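Local coordinates for rhamnosidase B (Bacillus sp., PDB 2OKX), which hydrolyses terminal non-reducing alpha-L-rhamnose residues in alpha-L-rhamnosides, as a member of glycoside hydrolase family 78, at residues 100-105 with 615-620; 349-354 with 621-626. All coordinates share one frame; numbering follows the deposited sequence.

In the fold
From the N terminus, the chain first presents 100-105, in the loop between strands 87-96 and 110-117 of the N-terminal domain, and then 349-354, which follows strand 345-347 in the D2 region. Their partners, 615-620 and 621-626, are consecutive parts of one loop between helices 595-603 and 627-644 of the six-hairpin glycosidase domain. Interaction 1 therefore closes 509 intervening residues and interaction 2 closes 266, and along the chain the two closures cross. Both beta-rich regions thus grip the same catalytic-domain loop, at contact centres about 12 Å apart. Within that loop D616 reaches S624 and Q617 reaches W622, while F102 of interaction 1 packs on the W622 ring.

Interaction 1 (100-105 with 615-620)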
loop_
_atom_site.group_PDB
_atom_site.type_symbol
_atom_site.label_atom_id
_atom_site.label_comp_id
_atom_site.label_asym_id
_atom_site.label_seq_id
_atom_site.Cartn_x
_atom_site.Cartn_y
_atom_site.Cartn_z
ATOM N N SER A 100 13.294 -7.100 5.279
ATOM C CA SER A 100 12.923 -6.592 3.960
ATOM C C SER A 100 11.404 -6.576 3.779
ATOM O O SER A 100 10.694 -7.355 4.411
ATOM C CB SER A 100 13.548 -7.459 2.857
ATOM O OG SER A 100 14.967 -7.392 2.865
ATOM N N ASN A 101 10.910 -5.670 2.933
ATOM C CA ASN A 101 9.479 -5.604 2.635
ATOM C C ASN A 101 9.272 -5.149 1.185
ATOM O O ASN A 101 10.217 -5.166 0.395
ATOM C CB ASN A 101 8.720 -4.697 3.626
ATOM C CG ASN A 101 9.260 -3.273 3.684
ATOM O OD1 ASN A 101 9.536 -2.650 2.658
ATOM N ND2 ASN A 101 9.387 -2.744 4.898
ATOM N N PHE A 102 8.050 -4.757 0.834
ATOM C CA PHE A 102 7.735 -4.342 -0.536
ATOM C C PHE A 102 8.188 -2.932 -0.925
ATOM O O PHE A 102 7.963 -2.506 -2.058
ATOM C CB PHE A 102 6.228 -4.458 -0.799
ATOM C CG PHE A 102 5.700 -5.872 -0.823
ATOM C CD1 PHE A 102 6.309 -6.886 -0.087
ATOM C CD2 PHE A 102 4.513 -6.161 -1.496
ATOM C CE1 PHE A 102 5.739 -8.165 -0.012
ATOM C CE2 PHE A 102 3.933 -7.430 -1.427
ATOM C CZ PHE A 102 4.548 -8.436 -0.679
ATOM N N TYR A 103 8.786 -2.193 0.007
ATOM C CA TYR A 103 9.279 -0.852 -0.306
ATOM C C TYR A 103 10.588 -0.533 0.411
ATOM O O TYR A 103 10.959 0.631 0.588
ATOM C CB TYR A 103 8.219 0.234 -0.018
ATOM C CG TYR A 103 7.514 0.199 1.333
ATOM C CD1 TYR A 103 8.218 0.379 2.528
ATOM C CD2 TYR A 103 6.123 0.066 1.404
ATOM C CE1 TYR A 103 7.553 0.434 3.757
ATOM C CE2 TYR A 103 5.449 0.123 2.625
ATOM C CZ TYR A 103 6.170 0.309 3.798
ATOM O OH TYR A 103 5.503 0.384 5.003
ATOM N N TYR A 104 11.296 -1.590 0.795
ATOM C CA TYR A 104 12.568 -1.467 1.489
ATOM C C TYR A 104 13.346 -2.776 1.418
ATOM O O TYR A 104 12.798 -3.845 1.676
ATOM C CB TYR A 104 12.336 -1.090 2.959
ATOM C CG TYR A 104 13.571 -1.243 3.824
ATOM C CD1 TYR A 104 13.758 -2.378 4.614
ATOM C CD2 TYR A 104 14.575 -0.276 3.813
ATOM C CE1 TYR A 104 14.925 -2.552 5.372
ATOM C CE2 TYR A 104 15.743 -0.435 4.564
ATOM C CZ TYR A 104 15.911 -1.576 5.339
ATOM O OH TYR A 104 17.066 -1.735 6.067
ATOM N N LEU A 105 14.620 -2.687 1.046
ATOM C CA LEU A 105 15.474 -3.871 0.978
ATOM C C LEU A 105 16.442 -3.785 2.151
ATOM O O LEU A 105 17.160 -2.794 2.303
ATOM C CB LEU A 105 16.238 -3.925 -0.350
ATOM C CG LEU A 105 15.410 -4.313 -1.585
ATOM C CD1 LEU A 105 14.521 -3.146 -2.017
ATOM C CD2 LEU A 105 16.348 -4.695 -2.718
ATOM N N LEU A 615 10.205 -6.234 -12.146
ATOM C CA LEU A 615 9.300 -6.492 -11.024
ATOM C C LEU A 615 7.980 -5.738 -11.128
ATOM O O LEU A 615 7.935 -4.624 -11.648
ATOM C CB LEU A 615 9.990 -6.145 -9.701
ATOM C CG LEU A 615 10.696 -7.301 -8.980
ATOM C CD1 LEU A 615 11.582 -8.058 -9.954
ATOM C CD2 LEU A 615 11.507 -6.762 -7.809
ATOM N N ASP A 616 6.913 -6.356 -10.624
ATOM C CA ASP A 616 5.581 -5.762 -10.669
ATOM C C ASP A 616 5.343 -4.678 -9.613
ATOM O O ASP A 616 4.341 -3.965 -9.663
ATOM C CB ASP A 616 4.512 -6.867 -10.596
ATOM C CG ASP A 616 4.793 -7.896 -9.511
ATOM O OD1 ASP A 616 4.352 -9.056 -9.675
ATOM O OD2 ASP A 616 5.436 -7.550 -8.497
ATOM N N GLN A 617 6.263 -4.568 -8.656
ATOM C CA GLN A 617 6.221 -3.532 -7.623
ATOM C C GLN A 617 7.672 -3.260 -7.225
ATOM O O GLN A 617 8.469 -4.192 -7.103
ATOM C CB GLN A 617 5.354 -3.941 -6.410
ATOM C CG GLN A 617 5.232 -5.429 -6.123
ATOM C CD GLN A 617 6.443 -5.997 -5.413
ATOM O OE1 GLN A 617 6.772 -5.589 -4.296
ATOM N NE2 GLN A 617 7.111 -6.945 -6.058
ATOM N N VAL A 618 8.020 -1.984 -7.064
ATOM C CA VAL A 618 9.390 -1.587 -6.736
ATOM C C VAL A 618 9.457 -0.317 -5.878
ATOM O O VAL A 618 8.476 0.424 -5.783
ATOM C CB VAL A 618 10.194 -1.301 -8.032
ATOM C CG1 VAL A 618 10.187 -2.519 -8.944
ATOM C CG2 VAL A 618 9.587 -0.096 -8.762
ATOM N N PRO A 619 10.595 -0.080 -5.197
ATOM C CA PRO A 619 11.777 -0.952 -5.137
ATOM C C PRO A 619 11.402 -1.968 -4.067
ATOM O O PRO A 619 11.079 -1.588 -2.939
ATOM C CB PRO A 619 12.887 -0.000 -4.699
ATOM C CG PRO A 619 12.159 0.955 -3.800
ATOM C CD PRO A 619 10.869 1.218 -4.552
ATOM N N SER A 620 11.427 -3.252 -4.416
ATOM C CA SER A 620 10.987 -4.278 -3.477
ATOM C C SER A 620 11.849 -5.525 -3.343
ATOM O O SER A 620 12.619 -5.873 -4.241
ATOM C CB SER A 620 9.563 -4.704 -3.852
ATOM O OG SER A 620 9.129 -5.813 -3.091
HETATM O O HOH W 1 7.115 0.091 -3.199
#
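A cis peptide bond before P619 marks this contact, and the P619 carbonyl oxygen meets the backbone of F102 and Y103 with no direct hydrogen bond between the two segments. It joins an Asx turn in a loop of the N-terminal domain to a loop of the six-hairpin glycosidase domain. In the turn N101 OD1 accepts a hydrogen bond from the backbone N of Y103 at 2.8 Å; asparagine suits the place because its short side chain can fold back onto its own backbone. P619 O and F102 O, two acceptors, lie 3.4 Å apart. A CA-H...O contact from Y103 CA to P619 O, 3.3 Å long, puts a weakly polar C-H against one of them, and a water gives the other a donor, bridging F102 O and V618 O. L105 CD1 lies 4.4 Å from P619 CB, a loose apolar contact, and also near the carbonyl carbon of S620.

F102 comes up obliquely beside Q617 and S620. Its ring plane is turned 63° from the Q617 amide, and CD2 approaches Q617 OE1 to 3.6 Å; H310 and W622 add aromatic contacts, and a bound glycerol lies near the F102 side chain. The amide is held at both ends: NE2 donates to D616 OD2 and to W622 O, and OE1 accepts from S620, which fixes its flip. With OG anti to the backbone N (chi1 173°), S620 also accepts from W622 N, and its OG meets Q617 OE1 at 2.7 Å, tilted 15° from the carbonyl plane.

Interaction 2 (349-354 with 621-626); sequences IDHRPG and AWSSVI
D350 and H351 make a buried polar contact with S623, S624 and V625 where a D2-region turn meets a loop of the glycosidase domain. The type I turn I349-R352, closed by R352 N to I349 O, directs both side chains at the other loop. D350, with CG between N and carbonyl carbon (chi1 61°), suits the place because its two oxygens serve two residues: OD2 accepts from the backbone N of V625 on its syn side at 3.1 Å, while OD1 lies only 2.5 Å from S624 OG, a hydroxyl that D616 OD1 also reaches. Loss of the carboxylate to an alanine is likely to leave the V625 amide without its acceptor and S624 OG without its close neighbour OD1.

H351 NE2 donates in its ring plane to S623 OG at 2.7 Å, and E610 also bonds that hydroxyl. A valine methyl suits the flat ring: V625 CG2 makes a CH-pi contact over one face, 4.0 Å from the centroid, and I349 CG2, from H351's own turn, lies over the opposite face, toward the rim. A water links D350 N, W622 NE1 and S623 O. The turn follows strand 345-347 closely, and 621-626 leads through I626, the N-cap position, into helix 627-644.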
loop_
_atom_site.group_PDB
_atom_site.type_symbol
_atom_site.label_atom_id
_atom_site.label_comp_id
_atom_site.label_asym_id
_atom_site.label_seq_id
_atom_site.Cartn_x
_atom_site.Cartn_y
_atom_site.Cartn_z
ATOM N N ILE A 349 9.428 -17.948 -5.911
ATOM C CA ILE A 349 9.776 -16.874 -6.837
ATOM C C ILE A 349 8.877 -17.192 -8.029
ATOM O O ILE A 349 9.169 -18.109 -8.804
ATOM C CB ILE A 349 11.252 -16.954 -7.279
ATOM C CG1 ILE A 349 12.169 -17.000 -6.053
ATOM C CG2 ILE A 349 11.597 -15.760 -8.158
ATOM C CD1 ILE A 349 12.062 -15.796 -5.147
ATOM N N ASP A 350 7.786 -16.440 -8.170
ATOM C CA ASP A 350 6.809 -16.692 -9.224
ATOM C C ASP A 350 7.262 -16.672 -10.679
ATOM O O ASP A 350 6.498 -17.070 -11.556
ATOM C CB ASP A 350 5.590 -15.772 -9.044
ATOM C CG ASP A 350 5.934 -14.293 -9.127
ATOM O OD1 ASP A 350 5.220 -13.499 -8.480
ATOM O OD2 ASP A 350 6.893 -13.920 -9.838
ATOM N N HIS A 351 8.485 -16.228 -10.949
ATOM C CA HIS A 351 8.969 -16.208 -12.328
ATOM C C HIS A 351 10.161 -17.139 -12.552
ATOM O O HIS A 351 10.791 -17.115 -13.610
ATOM C CB HIS A 351 9.318 -14.777 -12.753
ATOM C CG HIS A 351 10.325 -14.109 -11.876
ATOM N ND1 HIS A 351 11.654 -13.988 -12.224
ATOM C CD2 HIS A 351 10.198 -13.512 -10.667
ATOM C CE1 HIS A 351 12.300 -13.344 -11.269
ATOM N NE2 HIS A 351 11.439 -13.042 -10.314
ATOM N N ARG A 352 10.459 -17.967 -11.552
ATOM C CA ARG A 352 11.557 -18.923 -11.642
ATOM C C ARG A 352 11.128 -20.271 -11.073
ATOM O O ARG A 352 10.414 -20.337 -10.074
ATOM C CB ARG A 352 12.774 -18.421 -10.867
ATOM C CG ARG A 352 13.429 -17.190 -11.445
ATOM C CD ARG A 352 14.447 -16.651 -10.463
ATOM N NE ARG A 352 15.034 -15.389 -10.901
ATOM C CZ ARG A 352 15.723 -14.578 -10.104
ATOM N NH1 ARG A 352 15.907 -14.897 -8.828
ATOM N NH2 ARG A 352 16.230 -13.453 -10.582
ATOM N N PRO A 353 11.545 -21.373 -11.718
ATOM C CA PRO A 353 11.167 -22.694 -11.211
ATOM C C PRO A 353 11.791 -22.886 -9.840
ATOM O O PRO A 353 12.790 -22.246 -9.511
ATOM C CB PRO A 353 11.759 -23.643 -12.251
ATOM C CG PRO A 353 11.725 -22.833 -13.502
ATOM C CD PRO A 353 12.218 -21.489 -13.022
ATOM N N GLY A 354 11.212 -23.766 -9.036
ATOM C CA GLY A 354 11.766 -23.991 -7.719
ATOM C C GLY A 354 11.105 -25.132 -6.985
ATOM O O GLY A 354 9.948 -25.466 -7.234
ATOM N N ALA A 621 11.686 -6.201 -2.207
ATOM C CA ALA A 621 12.416 -7.429 -1.924
ATOM C C ALA A 621 11.598 -8.634 -2.380
ATOM O O ALA A 621 12.023 -9.775 -2.214
ATOM C CB ALA A 621 12.724 -7.528 -0.432
ATOM N N TRP A 622 10.412 -8.387 -2.932
ATOM C CA TRP A 622 9.590 -9.484 -3.438
ATOM C C TRP A 622 9.858 -9.573 -4.933
ATOM O O TRP A 622 9.381 -8.743 -5.706
ATOM C CB TRP A 622 8.089 -9.248 -3.201
ATOM C CG TRP A 622 7.208 -10.343 -3.797
ATOM C CD1 TRP A 622 7.598 -11.613 -4.144
ATOM C CD2 TRP A 622 5.796 -10.275 -4.070
ATOM N NE1 TRP A 622 6.523 -12.333 -4.609
ATOM C CE2 TRP A 622 5.405 -11.539 -4.576
ATOM C CE3 TRP A 622 4.825 -9.272 -3.935
ATOM C CZ2 TRP A 622 4.082 -11.826 -4.946
ATOM C CZ3 TRP A 622 3.507 -9.556 -4.301
ATOM C CH2 TRP A 622 3.151 -10.824 -4.801
ATOM N N SER A 623 10.645 -10.568 -5.328
ATOM C CA SER A 623 10.976 -10.765 -6.732
ATOM C C SER A 623 9.763 -11.403 -7.383
ATOM O O SER A 623 9.611 -12.627 -7.387
ATOM C CB SER A 623 12.200 -11.677 -6.864
ATOM O OG SER A 623 12.625 -11.771 -8.213
ATOM N N SER A 624 8.893 -10.555 -7.923
ATOM C CA SER A 624 7.663 -11.001 -8.557
ATOM C C SER A 624 7.474 -10.290 -9.887
ATOM O O SER A 624 7.794 -9.108 -10.021
ATOM C CB SER A 624 6.475 -10.703 -7.639
ATOM O OG SER A 624 5.248 -11.016 -8.267
ATOM N N VAL A 625 6.953 -11.019 -10.868
ATOM C CA VAL A 625 6.726 -10.464 -12.192
ATOM C C VAL A 625 5.322 -10.726 -12.713
ATOM O O VAL A 625 4.788 -11.828 -12.574
ATOM C CB VAL A 625 7.715 -11.052 -13.240
ATOM C CG1 VAL A 625 7.300 -10.620 -14.648
ATOM C CG2 VAL A 625 9.128 -10.589 -12.950
ATOM N N ILE A 626 4.731 -9.693 -13.301
ATOM C CA ILE A 626 3.422 -9.793 -13.925
ATOM C C ILE A 626 3.641 -9.151 -15.293
ATOM O O ILE A 626 3.828 -7.936 -15.397
ATOM C CB ILE A 626 2.338 -9.014 -13.161
ATOM C CG1 ILE A 626 2.136 -9.623 -11.769
ATOM C CG2 ILE A 626 1.027 -9.064 -13.941
ATOM C CD1 ILE A 626 1.062 -8.929 -10.942
HETATM O O HOH W 2 5.689 -14.276 -12.654
HETATM O O HOH W 3 7.775 -14.448 -5.977
#